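Local coordinates for protein heat-inducible transcription repressor HrcA (Thermotoga maritima, PDB 1STZ) that binds DNA and probably represses the class I heat-shock operons grpE-dnaK-dnaJ and groELS, at residues D58-K61 with L62-L65; P79-K82 with G83-F86; Q190-F193 with L194-R198; Y294-G297 with E298-I301; R319-E322 with Y323-R327. All blocks are in the same frame, centred on the assembly; numbering follows the deposited sequence.

Contact 1: residues D58-K61 with L62-L65; sequences DMKK and LEYL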
loop_
_atom_site.group_PDB
_atom_site.type_symbol
_atom_site.label_atom_id
_atom_site.label_comp_id
_atom_site.label_asym_id
_atom_site.label_seq_id
_atom_site.Cartn_x
_atom_site.Cartn_y
_atom_site.Cartn_z
ATOM N N ASP A 58 5.923 2.905 45.490
ATOM C CA ASP A 58 6.364 1.973 44.460
ATOM C C ASP A 58 7.399 2.642 43.576
ATOM O O ASP A 58 8.359 2.008 43.159
ATOM C CB ASP A 58 5.186 1.517 43.598
ATOM C CG ASP A 58 4.161 0.740 44.378
ATOM O OD1 ASP A 58 4.490 0.239 45.474
ATOM O OD2 ASP A 58 2.987 0.590 43.974
ATOM N N MET A 59 7.190 3.929 43.304
ATOM C CA MET A 59 8.102 4.722 42.491
ATOM C C MET A 59 9.433 4.982 43.202
ATOM O O MET A 59 10.460 5.162 42.543
ATOM C CB MET A 59 7.441 6.039 42.079
ATOM C CG MET A 59 6.424 5.847 40.940
ATOM S SD MET A 59 5.363 7.246 40.613
ATOM C CE MET A 59 6.432 8.196 39.608
ATOM N N LYS A 60 9.414 4.985 44.532
ATOM C CA LYS A 60 10.637 5.097 45.328
ATOM C C LYS A 60 11.429 3.793 45.203
ATOM O O LYS A 60 12.646 3.807 45.003
ATOM C CB LYS A 60 10.310 5.387 46.800
ATOM C CG LYS A 60 10.831 6.736 47.329
ATOM C CD LYS A 60 9.949 7.913 46.891
ATOM C CE LYS A 60 10.359 8.475 45.523
ATOM N NZ LYS A 60 9.411 8.068 44.425
ATOM N N LYS A 61 10.725 2.667 45.314
ATOM C CA LYS A 61 11.338 1.358 45.124
ATOM C C LYS A 61 11.901 1.184 43.705
ATOM O O LYS A 61 12.969 0.615 43.520
ATOM C CB LYS A 61 10.332 0.252 45.440
ATOM C CG LYS A 61 10.910 -1.159 45.372
ATOM C CD LYS A 61 9.934 -2.183 45.956
ATOM C CE LYS A 61 10.615 -3.506 46.285
ATOM N NZ LYS A 61 9.654 -4.494 46.864
ATOM N N LEU A 62 11.187 1.687 42.706
ATOM C CA LEU A 62 11.614 1.552 41.310
ATOM C C LEU A 62 12.901 2.333 41.059
ATOM O O LEU A 62 13.798 1.877 40.333
ATOM C CB LEU A 62 10.514 2.044 40.377
ATOM C CG LEU A 62 9.297 1.123 40.244
ATOM C CD1 LEU A 62 8.213 1.800 39.412
ATOM C CD2 LEU A 62 9.683 -0.221 39.640
ATOM N N GLU A 63 12.969 3.516 41.652
ATOM C CA GLU A 63 14.149 4.359 41.594
ATOM C C GLU A 63 15.326 3.770 42.394
ATOM O O GLU A 63 16.473 3.851 41.966
ATOM C CB GLU A 63 13.808 5.746 42.131
ATOM C CG GLU A 63 15.011 6.654 42.234
ATOM C CD GLU A 63 14.633 8.109 42.345
ATOM O OE1 GLU A 63 15.529 8.950 42.136
ATOM O OE2 GLU A 63 13.455 8.414 42.648
ATOM N N TYR A 64 15.037 3.177 43.545
ATOM C CA TYR A 64 16.059 2.523 44.346
ATOM C C TYR A 64 16.704 1.356 43.578
ATOM O O TYR A 64 17.903 1.111 43.719
ATOM C CB TYR A 64 15.454 2.053 45.686
ATOM C CG TYR A 64 16.430 1.364 46.599
ATOM C CD1 TYR A 64 17.147 2.077 47.556
ATOM C CD2 TYR A 64 16.644 -0.009 46.507
ATOM C CE1 TYR A 64 18.049 1.431 48.401
ATOM C CE2 TYR A 64 17.545 -0.666 47.351
ATOM C CZ TYR A 64 18.248 0.061 48.281
ATOM O OH TYR A 64 19.138 -0.582 49.105
ATOM N N LEU A 65 15.914 0.656 42.760
ATOM C CA LEU A 65 16.404 -0.486 41.988
ATOM C C LEU A 65 16.929 -0.090 40.609
ATOM O O LEU A 65 17.403 -0.940 39.859
ATOM C CB LEU A 65 15.308 -1.537 41.841
ATOM C CG LEU A 65 14.825 -2.157 43.153
ATOM C CD1 LEU A 65 13.698 -3.138 42.860
ATOM C CD2 LEU A 65 15.959 -2.836 43.898
#
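Lys61 and Leu65 meet one turn apart, Leu65 N giving its hydrogen to Lys61 O at 3.0 Å while Leu65 CG rests 3.4 Å from the same Lys61 O. This is the last of four successive i to i+4 bonds at the C-terminal end of helix 52-64. Asp58 O accepts from Leu62 N at 2.9 Å and is also covered by hydrocarbon, because the first torsion of Leu62 (chi1 -73°) keeps CG beside its own backbone N, 3.2 Å from Asp58 O. Glu63 N reaches Met59 O at 3.1 Å. The charged ends look elsewhere. Asp58 forms a salt bridge with Arg18 through OD2 and accepts from Gln19 through OD1, Lys60 NZ turns back to the carbonyl of Arg56, Lys61 NZ makes weak hydrogen bonds to Lys14 O and Gln19 OE1, and Glu63 has a long, weak ion pair with Arg77. Lys60 NZ is 4.4 Å from Glu63 OE2, beyond a salt bridge, where opposite charges may still attract weakly. In this winged-helix domain the carbonyls of 58-61 are thus each supplied from within the helix end, while buried Leu62 and the paired carboxylate of Asp58 bind it to helix 17-33 by both apolar and ionic means.

Contact 2: residues P79-K82 with G83-F86; sequences PTDK and GLRF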
loop_
_atom_site.group_PDB
_atom_site.type_symbol
_atom_site.label_atom_id
_atom_site.label_comp_id
_atom_site.label_asym_id
_atom_site.label_seq_id
_atom_site.Cartn_x
_atom_site.Cartn_y
_atom_site.Cartn_z
ATOM N N PRO A 79 12.073 6.710 32.678
ATOM C CA PRO A 79 12.755 5.410 32.648
ATOM C C PRO A 79 14.260 5.510 32.377
ATOM O O PRO A 79 14.681 6.338 31.609
ATOM C CB PRO A 79 12.060 4.657 31.501
ATOM C CG PRO A 79 11.319 5.679 30.728
ATOM C CD PRO A 79 11.021 6.801 31.648
ATOM N N THR A 80 15.039 4.685 33.065
ATOM C CA THR A 80 16.429 4.450 32.709
ATOM C C THR A 80 16.498 3.443 31.597
ATOM O O THR A 80 15.477 2.931 31.166
ATOM C CB THR A 80 17.195 3.915 33.929
ATOM O OG1 THR A 80 16.668 2.644 34.292
ATOM C CG2 THR A 80 16.986 4.809 35.162
ATOM N N ASP A 81 17.698 3.144 31.122
ATOM C CA ASP A 81 17.874 2.068 30.134
ATOM C C ASP A 81 17.392 0.736 30.698
ATOM O O ASP A 81 16.865 -0.093 29.967
ATOM C CB ASP A 81 19.329 1.951 29.682
ATOM C CG ASP A 81 19.775 3.133 28.842
ATOM O OD1 ASP A 81 18.896 3.895 28.377
ATOM O OD2 ASP A 81 20.970 3.399 28.604
ATOM N N LYS A 82 17.556 0.540 32.003
ATOM C CA LYS A 82 17.068 -0.667 32.655
ATOM C C LYS A 82 15.537 -0.740 32.600
ATOM O O LYS A 82 14.962 -1.783 32.328
ATOM C CB LYS A 82 17.575 -0.735 34.094
ATOM C CG LYS A 82 17.340 -2.070 34.746
ATOM C CD LYS A 82 17.679 -2.005 36.203
ATOM C CE LYS A 82 17.624 -3.364 36.861
ATOM N NZ LYS A 82 17.866 -3.216 38.324
ATOM N N GLY A 83 14.881 0.386 32.843
ATOM C CA GLY A 83 13.435 0.449 32.747
ATOM C C GLY A 83 12.912 0.262 31.349
ATOM O O GLY A 83 11.872 -0.351 31.152
ATOM N N LEU A 84 13.623 0.787 30.366
ATOM C CA LEU A 84 13.253 0.548 28.974
ATOM C C LEU A 84 13.379 -0.930 28.609
ATOM O O LEU A 84 12.527 -1.451 27.919
ATOM C CB LEU A 84 14.075 1.410 28.021
ATOM C CG LEU A 84 13.821 2.898 28.181
ATOM C CD1 LEU A 84 14.872 3.686 27.372
ATOM C CD2 LEU A 84 12.419 3.261 27.749
ATOM N N ARG A 85 14.438 -1.587 29.074
ATOM C CA ARG A 85 14.650 -3.016 28.842
ATOM C C ARG A 85 13.546 -3.815 29.502
ATOM O O ARG A 85 13.021 -4.731 28.906
ATOM C CB ARG A 85 16.018 -3.453 29.360
ATOM C CG ARG A 85 16.293 -4.965 29.472
ATOM C CD ARG A 85 16.118 -5.802 28.216
ATOM N NE ARG A 85 17.038 -5.424 27.150
ATOM C CZ ARG A 85 17.103 -6.015 25.970
ATOM N NH1 ARG A 85 16.324 -7.048 25.663
ATOM N NH2 ARG A 85 17.979 -5.589 25.088
ATOM N N PHE A 86 13.177 -3.450 30.726
ATOM C CA PHE A 86 12.098 -4.147 31.427
ATOM C C PHE A 86 10.822 -4.052 30.604
ATOM O O PHE A 86 10.149 -5.041 30.408
ATOM C CB PHE A 86 11.872 -3.549 32.819
ATOM C CG PHE A 86 10.650 -4.092 33.516
ATOM C CD1 PHE A 86 10.735 -5.235 34.286
ATOM C CD2 PHE A 86 9.414 -3.468 33.367
ATOM C CE1 PHE A 86 9.601 -5.746 34.925
ATOM C CE2 PHE A 86 8.288 -3.960 34.007
ATOM C CZ PHE A 86 8.381 -5.100 34.783
#
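Gly83 N donates to Thr80 OG1 at 3.2 Å, the N-cap bond that starts helix 81-94 directly after the short strand 78-79. Thr80 presents OG1 to it by placing that oxygen between its own backbone N and carbonyl carbon (chi1 64°), and the same hydroxyl is hydrogen-bonded to the carbonyl of Gly66. A beta carbon at Gly83 would come tight against Pro79 CB, so the bare backbone lets the chain turn closely here. Next, Leu84 N donates to Thr80 O at 2.9 Å, and its side chain reaches back across the proline, Leu84 CD2 lying 4.0 Å from both Pro79 CB and Pro79 CG. The two side chains cross obliquely. Arg85 N bonds to Asp81 O at 3.0 Å, but its guanidinium, carried off by a chain bent at two torsions, pairs with Glu278 and Glu89. Phe86 N closes on Lys82 O at 2.9 Å, and its ring heads for Arg20 and Leu23. The first turn thus carries a hydroxyl cap and an acid, Asp81, whose negative charge probably suits the helix start. Beyond the turn, the salt bridges of Asp81 with Lys310 and of Arg85 with Glu278 couple this end of the winged-helix region to the body of the protein, and Pro79 on Val27 and Tyr30, with Phe86 on Leu23, joins it to helix 17-33 by apolar packing.

Contact 3: residues Q190-F193 with L194-R198; sequences QLNF and LLRGR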
loop_
_atom_site.group_PDB
_atom_site.type_symbol
_atom_site.label_atom_id
_atom_site.label_comp_id
_atom_site.label_asym_id
_atom_site.label_seq_id
_atom_site.Cartn_x
_atom_site.Cartn_y
_atom_site.Cartn_z
ATOM N N GLN A 190 31.100 -13.156 -26.216
ATOM C CA GLN A 190 32.373 -12.702 -25.653
ATOM C C GLN A 190 32.241 -12.398 -24.169
ATOM O O GLN A 190 33.047 -12.869 -23.369
ATOM C CB GLN A 190 32.882 -11.458 -26.387
ATOM C CG GLN A 190 34.295 -11.063 -26.009
ATOM C CD GLN A 190 34.818 -9.875 -26.794
ATOM O OE1 GLN A 190 34.128 -8.864 -26.945
ATOM N NE2 GLN A 190 36.047 -9.980 -27.268
ATOM N N LEU A 191 31.226 -11.617 -23.807
ATOM C CA LEU A 191 31.004 -11.243 -22.415
ATOM C C LEU A 191 30.783 -12.477 -21.525
ATOM O O LEU A 191 31.318 -12.552 -20.421
ATOM C CB LEU A 191 29.806 -10.282 -22.293
ATOM C CG LEU A 191 29.997 -8.884 -22.894
ATOM C CD1 LEU A 191 28.667 -8.144 -22.959
ATOM C CD2 LEU A 191 30.995 -8.097 -22.088
ATOM N N ASN A 192 30.014 -13.445 -22.018
ATOM C CA ASN A 192 29.742 -14.672 -21.264
ATOM C C ASN A 192 30.975 -15.575 -21.075
ATOM O O ASN A 192 31.143 -16.179 -20.018
ATOM C CB ASN A 192 28.579 -15.451 -21.891
ATOM C CG ASN A 192 27.234 -14.986 -21.364
ATOM O OD1 ASN A 192 26.922 -15.201 -20.199
ATOM N ND2 ASN A 192 26.451 -14.312 -22.205
ATOM N N PHE A 193 31.840 -15.640 -22.082
ATOM C CA PHE A 193 33.102 -16.371 -21.970
ATOM C C PHE A 193 33.972 -15.782 -20.878
ATOM O O PHE A 193 34.573 -16.516 -20.108
ATOM C CB PHE A 193 33.889 -16.315 -23.281
ATOM C CG PHE A 193 33.242 -17.042 -24.422
ATOM C CD1 PHE A 193 33.639 -16.777 -25.733
ATOM C CD2 PHE A 193 32.237 -17.992 -24.204
ATOM C CE1 PHE A 193 33.052 -17.438 -26.792
ATOM C CE2 PHE A 193 31.656 -18.663 -25.271
ATOM C CZ PHE A 193 32.065 -18.388 -26.559
ATOM N N LEU A 194 34.017 -14.452 -20.821
ATOM C CA LEU A 194 34.883 -13.715 -19.897
ATOM C C LEU A 194 34.369 -13.652 -18.474
ATOM O O LEU A 194 35.157 -13.612 -17.529
ATOM C CB LEU A 194 35.053 -12.279 -20.390
ATOM C CG LEU A 194 35.810 -12.110 -21.705
ATOM C CD1 LEU A 194 35.695 -10.679 -22.202
ATOM C CD2 LEU A 194 37.279 -12.513 -21.537
ATOM N N LEU A 195 33.049 -13.620 -18.315
ATOM C CA LEU A 195 32.440 -13.248 -17.048
ATOM C C LEU A 195 31.689 -14.349 -16.329
ATOM O O LEU A 195 31.540 -14.293 -15.114
ATOM C CB LEU A 195 31.494 -12.074 -17.273
ATOM C CG LEU A 195 32.173 -10.759 -17.636
ATOM C CD1 LEU A 195 31.124 -9.720 -17.873
ATOM C CD2 LEU A 195 33.118 -10.314 -16.531
ATOM N N ARG A 196 31.179 -15.319 -17.077
ATOM C CA ARG A 196 30.398 -16.420 -16.524
ATOM C C ARG A 196 31.264 -17.306 -15.640
ATOM O O ARG A 196 32.308 -17.760 -16.070
ATOM C CB ARG A 196 29.838 -17.245 -17.683
ATOM C CG ARG A 196 28.885 -18.340 -17.318
ATOM C CD ARG A 196 28.304 -19.022 -18.552
ATOM N NE ARG A 196 27.002 -18.469 -18.932
ATOM C CZ ARG A 196 26.329 -18.824 -20.023
ATOM N NH1 ARG A 196 26.827 -19.724 -20.868
ATOM N NH2 ARG A 196 25.142 -18.279 -20.268
ATOM N N GLY A 197 30.835 -17.549 -14.408
ATOM C CA GLY A 197 31.644 -18.301 -13.457
ATOM C C GLY A 197 32.541 -17.425 -12.593
ATOM O O GLY A 197 33.051 -17.873 -11.568
ATOM N N ARG A 198 32.722 -16.171 -12.996
ATOM C CA ARG A 198 33.502 -15.206 -12.231
ATOM C C ARG A 198 32.562 -14.448 -11.331
ATOM O O ARG A 198 31.377 -14.358 -11.622
ATOM C CB ARG A 198 34.216 -14.260 -13.180
ATOM C CG ARG A 198 34.886 -15.007 -14.303
ATOM C CD ARG A 198 36.340 -14.750 -14.487
ATOM N NE ARG A 198 37.133 -14.757 -13.261
ATOM C CZ ARG A 198 38.456 -14.683 -13.271
ATOM N NH1 ARG A 198 39.105 -14.630 -14.424
ATOM N NH2 ARG A 198 39.141 -14.677 -12.137
#
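Asn192 OD1 lies over one face of the Arg196 guanidinium, 3.5 Å from Arg196 NE and 3.6 Å from Arg196 NH2. The amide and guanidinium planes stand 48° apart, so the carbonyl oxygen looks onto the cation from above, a polar contact over the face. Arg196 can spread there because CG is anti to its backbone N (chi1 -174°) and the chain bends only at the third torsion. On another side of the helix, Gln190 and Leu194 run alongside each other, Gln190 CG 4.1 Å from Leu194 CD1, and Leu194 N donates to Gln190 O at 3.2 Å. The following bond, Leu195 N to Leu191 O, is weak, close to the end of the helix. A type II turn from Leu195 to Arg198 takes over, closed by Arg198 N on Leu195 O at 3.1 Å; at the backbone angles of Gly197 a beta carbon would collide with Arg196 O, which calls for glycine. The second shell fixes the polar groups: Asn192 ND2 donates to the carbonyls of Val150 and Glu188, and Arg196 NE to that of Leu148. A leucine in place of Asn192 would probably leave the Val150 and Glu188 carbonyls without this donor and strip the guanidinium face of its oxygen. Leu191 and Leu195 meanwhile pack between strand 149-154 and helix 215-224. The helix end is therefore joined to the adjacent strand region by amide and guanidinium donors on one flank and by leucines on another.

Contact 4: residues Y294-G297 with E298-I301; sequences YFKG and ESPI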
loop_
_atom_site.group_PDB
_atom_site.type_symbol
_atom_site.label_atom_id
_atom_site.label_comp_id
_atom_site.label_asym_id
_atom_site.label_seq_id
_atom_site.Cartn_x
_atom_site.Cartn_y
_atom_site.Cartn_z
ATOM N N TYR A 294 19.044 -11.574 7.350
ATOM C CA TYR A 294 18.206 -12.249 6.373
ATOM C C TYR A 294 19.045 -13.351 5.718
ATOM O O TYR A 294 20.271 -13.227 5.616
ATOM C CB TYR A 294 17.595 -11.259 5.359
ATOM C CG TYR A 294 18.541 -10.576 4.405
ATOM C CD1 TYR A 294 18.627 -10.966 3.072
ATOM C CD2 TYR A 294 19.289 -9.492 4.805
ATOM C CE1 TYR A 294 19.497 -10.328 2.193
ATOM C CE2 TYR A 294 20.163 -8.848 3.935
ATOM C CZ TYR A 294 20.258 -9.254 2.637
ATOM O OH TYR A 294 21.130 -8.587 1.787
ATOM N N PHE A 295 18.375 -14.427 5.318
ATOM C CA PHE A 295 19.019 -15.673 4.955
ATOM C C PHE A 295 18.582 -16.184 3.587
ATOM O O PHE A 295 17.461 -15.958 3.139
ATOM C CB PHE A 295 18.648 -16.780 5.961
ATOM C CG PHE A 295 19.179 -16.569 7.356
ATOM C CD1 PHE A 295 18.539 -15.712 8.228
ATOM C CD2 PHE A 295 20.295 -17.261 7.797
ATOM C CE1 PHE A 295 19.025 -15.517 9.524
ATOM C CE2 PHE A 295 20.777 -17.093 9.080
ATOM C CZ PHE A 295 20.141 -16.220 9.953
ATOM N N LYS A 296 19.480 -16.935 2.961
ATOM C CA LYS A 296 19.144 -17.838 1.872
ATOM C C LYS A 296 19.208 -19.253 2.416
ATOM O O LYS A 296 20.260 -19.870 2.435
ATOM C CB LYS A 296 20.133 -17.642 0.724
ATOM C CG LYS A 296 19.965 -18.618 -0.433
ATOM C CD LYS A 296 21.213 -18.668 -1.321
ATOM C CE LYS A 296 22.426 -19.255 -0.620
ATOM N NZ LYS A 296 22.178 -20.662 -0.184
ATOM N N GLY A 297 18.079 -19.767 2.881
ATOM C CA GLY A 297 18.048 -21.057 3.547
ATOM C C GLY A 297 18.669 -20.915 4.923
ATOM O O GLY A 297 18.226 -20.090 5.715
ATOM N N GLU A 298 19.701 -21.709 5.204
ATOM C CA GLU A 298 20.465 -21.576 6.451
ATOM C C GLU A 298 21.608 -20.541 6.367
ATOM O O GLU A 298 22.172 -20.175 7.387
ATOM C CB GLU A 298 21.045 -22.934 6.870
ATOM C CG GLU A 298 20.021 -24.067 6.940
ATOM C CD GLU A 298 19.147 -24.008 8.184
ATOM O OE1 GLU A 298 18.758 -25.084 8.688
ATOM O OE2 GLU A 298 18.843 -22.897 8.667
ATOM N N SER A 299 21.943 -20.076 5.165
ATOM C CA SER A 299 23.084 -19.160 4.970
ATOM C C SER A 299 22.726 -17.685 5.149
ATOM O O SER A 299 21.898 -17.180 4.415
ATOM C CB SER A 299 23.676 -19.360 3.566
ATOM O OG SER A 299 24.410 -20.568 3.527
ATOM N N PRO A 300 23.348 -16.973 6.085
ATOM C CA PRO A 300 23.082 -15.535 6.219
ATOM C C PRO A 300 23.626 -14.774 5.010
ATOM O O PRO A 300 24.766 -14.984 4.635
ATOM C CB PRO A 300 23.843 -15.122 7.488
ATOM C CG PRO A 300 24.530 -16.308 7.998
ATOM C CD PRO A 300 24.337 -17.446 7.059
ATOM N N ILE A 301 22.811 -13.936 4.401
ATOM C CA ILE A 301 23.245 -13.117 3.276
ATOM C C ILE A 301 23.739 -11.739 3.727
ATOM O O ILE A 301 24.706 -11.212 3.166
ATOM C CB ILE A 301 22.117 -12.961 2.275
ATOM C CG1 ILE A 301 21.651 -14.324 1.753
ATOM C CG2 ILE A 301 22.553 -12.084 1.102
ATOM C CD1 ILE A 301 22.794 -15.234 1.283
HETATM O O HOH W 1 22.811 -22.288 1.907
#
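The Phe295 ring has the carbonyl oxygen of Glu298 at its edge, 3.5 Å from Phe295 CD2 and near the ring plane, and Pro300 beside it, Pro300 CB 4.0 Å from Phe295 CE2. The Tyr294 and Ile301 side chains cross at about a right angle, with Tyr294 CE1 3.7 Å from Ile301 CG2. Both pairs belong to a beta hairpin with a two-residue loop, strands 287-296 and 299-309 being joined by a type II' turn from Lys296 to Ser299. Gly297, with its positive phi, takes the second position of that turn, as glycine commonly does. Phe295 and Pro300 form a non-hydrogen-bonded pair; Lys296 and Ser299 form the hydrogen-bonded one, Lys296 N reaching Ser299 O at 2.8 Å. Farther along, Ile301 N donates to Tyr294 O at 2.9 Å. Tyr294 sets its ring between its own N and carbonyl carbon (chi1 67°); so placed, the ring is buried against Phe332 and Leu325 of helix 314-334, and its OH is hydrogen-bonded to the carbonyl of Glu138. Reducing Tyr294 to an alanine would probably open a gap beside Ile301 and leave the Glu138 carbonyl without its hydroxyl partner. At the exposed tip, the Lys296 chain curls over so that a water accepts from Lys296 NZ at 2.7 Å and is hydrogen-bonded to Ser299 OG at 2.9 Å.

Contact 5: residues R319-E322 with Y323-R327; sequences RVFE and YILNR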
loop_
_atom_site.group_PDB
_atom_site.type_symbol
_atom_site.label_atom_id
_atom_site.label_comp_id
_atom_site.label_asym_id
_atom_site.label_seq_id
_atom_site.Cartn_x
_atom_site.Cartn_y
_atom_site.Cartn_z
ATOM N N ARG A 319 7.682 -5.819 15.848
ATOM C CA ARG A 319 6.749 -6.468 14.942
ATOM C C ARG A 319 7.081 -6.189 13.476
ATOM O O ARG A 319 7.078 -7.100 12.663
ATOM C CB ARG A 319 5.352 -5.982 15.258
ATOM C CG ARG A 319 4.247 -6.491 14.368
ATOM C CD ARG A 319 3.108 -5.494 14.256
ATOM N NE ARG A 319 2.782 -4.987 15.572
ATOM C CZ ARG A 319 2.419 -3.748 15.879
ATOM N NH1 ARG A 319 2.262 -2.802 14.967
ATOM N NH2 ARG A 319 2.183 -3.464 17.145
ATOM N N VAL A 320 7.323 -4.929 13.154
ATOM C CA VAL A 320 7.592 -4.509 11.799
ATOM C C VAL A 320 8.936 -5.074 11.317
ATOM O O VAL A 320 9.037 -5.511 10.182
ATOM C CB VAL A 320 7.588 -2.974 11.671
ATOM C CG1 VAL A 320 8.075 -2.537 10.320
ATOM C CG2 VAL A 320 6.212 -2.442 11.881
ATOM N N PHE A 321 9.927 -5.112 12.205
ATOM C CA PHE A 321 11.291 -5.516 11.869
ATOM C C PHE A 321 11.297 -6.983 11.594
ATOM O O PHE A 321 11.770 -7.416 10.561
ATOM C CB PHE A 321 12.223 -5.173 13.012
ATOM C CG PHE A 321 13.695 -5.372 12.725
ATOM C CD1 PHE A 321 14.449 -4.335 12.221
ATOM C CD2 PHE A 321 14.338 -6.554 13.077
ATOM C CE1 PHE A 321 15.811 -4.473 12.022
ATOM C CE2 PHE A 321 15.710 -6.710 12.880
ATOM C CZ PHE A 321 16.443 -5.679 12.336
ATOM N N GLU A 322 10.710 -7.748 12.498
ATOM C CA GLU A 322 10.595 -9.174 12.313
ATOM C C GLU A 322 9.826 -9.585 11.025
ATOM O O GLU A 322 10.261 -10.485 10.306
ATOM C CB GLU A 322 9.952 -9.817 13.542
ATOM C CG GLU A 322 9.940 -11.327 13.435
ATOM C CD GLU A 322 9.370 -12.046 14.648
ATOM O OE1 GLU A 322 8.350 -11.591 15.221
ATOM O OE2 GLU A 322 9.931 -13.112 14.994
ATOM N N TYR A 323 8.692 -8.954 10.742
ATOM C CA TYR A 323 7.948 -9.253 9.504
ATOM C C TYR A 323 8.807 -9.050 8.258
ATOM O O TYR A 323 8.876 -9.927 7.414
ATOM C CB TYR A 323 6.684 -8.400 9.401
ATOM C CG TYR A 323 5.717 -8.813 8.310
ATOM C CD1 TYR A 323 4.698 -9.736 8.562
ATOM C CD2 TYR A 323 5.801 -8.274 7.034
ATOM C CE1 TYR A 323 3.807 -10.102 7.573
ATOM C CE2 TYR A 323 4.909 -8.638 6.042
ATOM C CZ TYR A 323 3.930 -9.549 6.310
ATOM O OH TYR A 323 3.048 -9.889 5.319
ATOM N N ILE A 324 9.482 -7.906 8.162
ATOM C CA ILE A 324 10.247 -7.558 6.962
ATOM C C ILE A 324 11.455 -8.469 6.794
ATOM O O ILE A 324 11.746 -8.907 5.681
ATOM C CB ILE A 324 10.690 -6.056 6.967
ATOM C CG1 ILE A 324 9.591 -5.168 6.410
ATOM C CG2 ILE A 324 11.848 -5.799 6.000
ATOM C CD1 ILE A 324 8.568 -4.879 7.313
ATOM N N LEU A 325 12.164 -8.727 7.889
ATOM C CA LEU A 325 13.278 -9.656 7.859
ATOM C C LEU A 325 12.833 -11.012 7.359
ATOM O O LEU A 325 13.509 -11.590 6.535
ATOM C CB LEU A 325 13.925 -9.842 9.218
ATOM C CG LEU A 325 15.288 -9.217 9.536
ATOM C CD1 LEU A 325 15.841 -9.954 10.704
ATOM C CD2 LEU A 325 16.258 -9.258 8.392
ATOM N N ASN A 326 11.734 -11.539 7.892
ATOM C CA ASN A 326 11.192 -12.817 7.412
ATOM C C ASN A 326 10.821 -12.769 5.913
ATOM O O ASN A 326 10.961 -13.761 5.217
ATOM C CB ASN A 326 9.955 -13.233 8.205
ATOM C CG ASN A 326 10.281 -13.711 9.612
ATOM O OD1 ASN A 326 11.431 -13.975 9.951
ATOM N ND2 ASN A 326 9.254 -13.830 10.438
ATOM N N ARG A 327 10.361 -11.616 5.436
ATOM C CA ARG A 327 10.045 -11.434 4.014
ATOM C C ARG A 327 11.286 -11.441 3.158
ATOM O O ARG A 327 11.258 -11.935 2.055
ATOM C CB ARG A 327 9.346 -10.096 3.759
ATOM C CG ARG A 327 7.859 -10.142 3.799
ATOM C CD ARG A 327 7.310 -11.043 4.808
ATOM N NE ARG A 327 6.486 -12.087 4.238
ATOM C CZ ARG A 327 6.380 -13.327 4.721
ATOM N NH1 ARG A 327 7.073 -13.713 5.791
ATOM N NH2 ARG A 327 5.537 -14.207 4.125
#
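Val320 and Ile324 lie side by side and point the same way, Ile324 CD1 resting 3.8 Å from Val320 CG1. The isoleucine folds back on its own helix: CG1 sits beside the backbone N and the second torsion (chi2 80°) swings CD1 toward the preceding turn. In Phe321, by contrast, CG is anti to N (chi1 -172°), and the ring is carried along the helix until Phe321 CE2 meets Leu325 CD1 at 3.9 Å in an oblique approach. Leu325 has a first torsion of -106°, away from the usual staggered values. On the more exposed flank an extended Glu322 lies side by side with Asn326, pointing the same way, in van der Waals contact, Glu322 CG 4.0 Å from Asn326 ND2. The Tyr323 ring is covered on one face by Arg327 CD, 3.6 Å above the plane and toward the rim, while the guanidinium of Arg327 goes on to Glu330. Beneath these side chains the backbone is regular, the straightest bond being that from Leu325 N to Phe321 O at 3.0 Å. Phe321 and Leu325 face Val304 of strand 299-309, Phe321 also touching Leu127 of helix 116-131, whereas Val320 and Ile324 turn to helices 103-106 and 116-131. Arg319 forms salt bridges with Asp102 and with Glu180 of the second subunit, and Tyr323 packs on Gly215 of that subunit. This is a helix packed against an antiparallel sheet, with helices and a second subunit on other sides, consistent with the GAF-like fold of the family.

How the contacts relate
Contacts 1 and 2 both serve the winged-helix region and touch, Leu65 O lying 2.8 Å from Lys82 NZ in a probable hydrogen bond; one ends a helix and the other begins one. Contact 3 lies at the far end of the elongated chain, its centre about 68 Å from that of contact 1, and again finishes a helix, but runs into a type II turn, with polar side chains tying the helix end to the neighbouring strand. Contacts 4 and 5 adjoin in the central domain, where Leu325 CD2 packs 3.8 Å from Tyr294 N. Contact 4 is largely a surface hairpin with a water bridge, contact 5 the more buried helix face. Of the five, contact 5 alone meets another subunit.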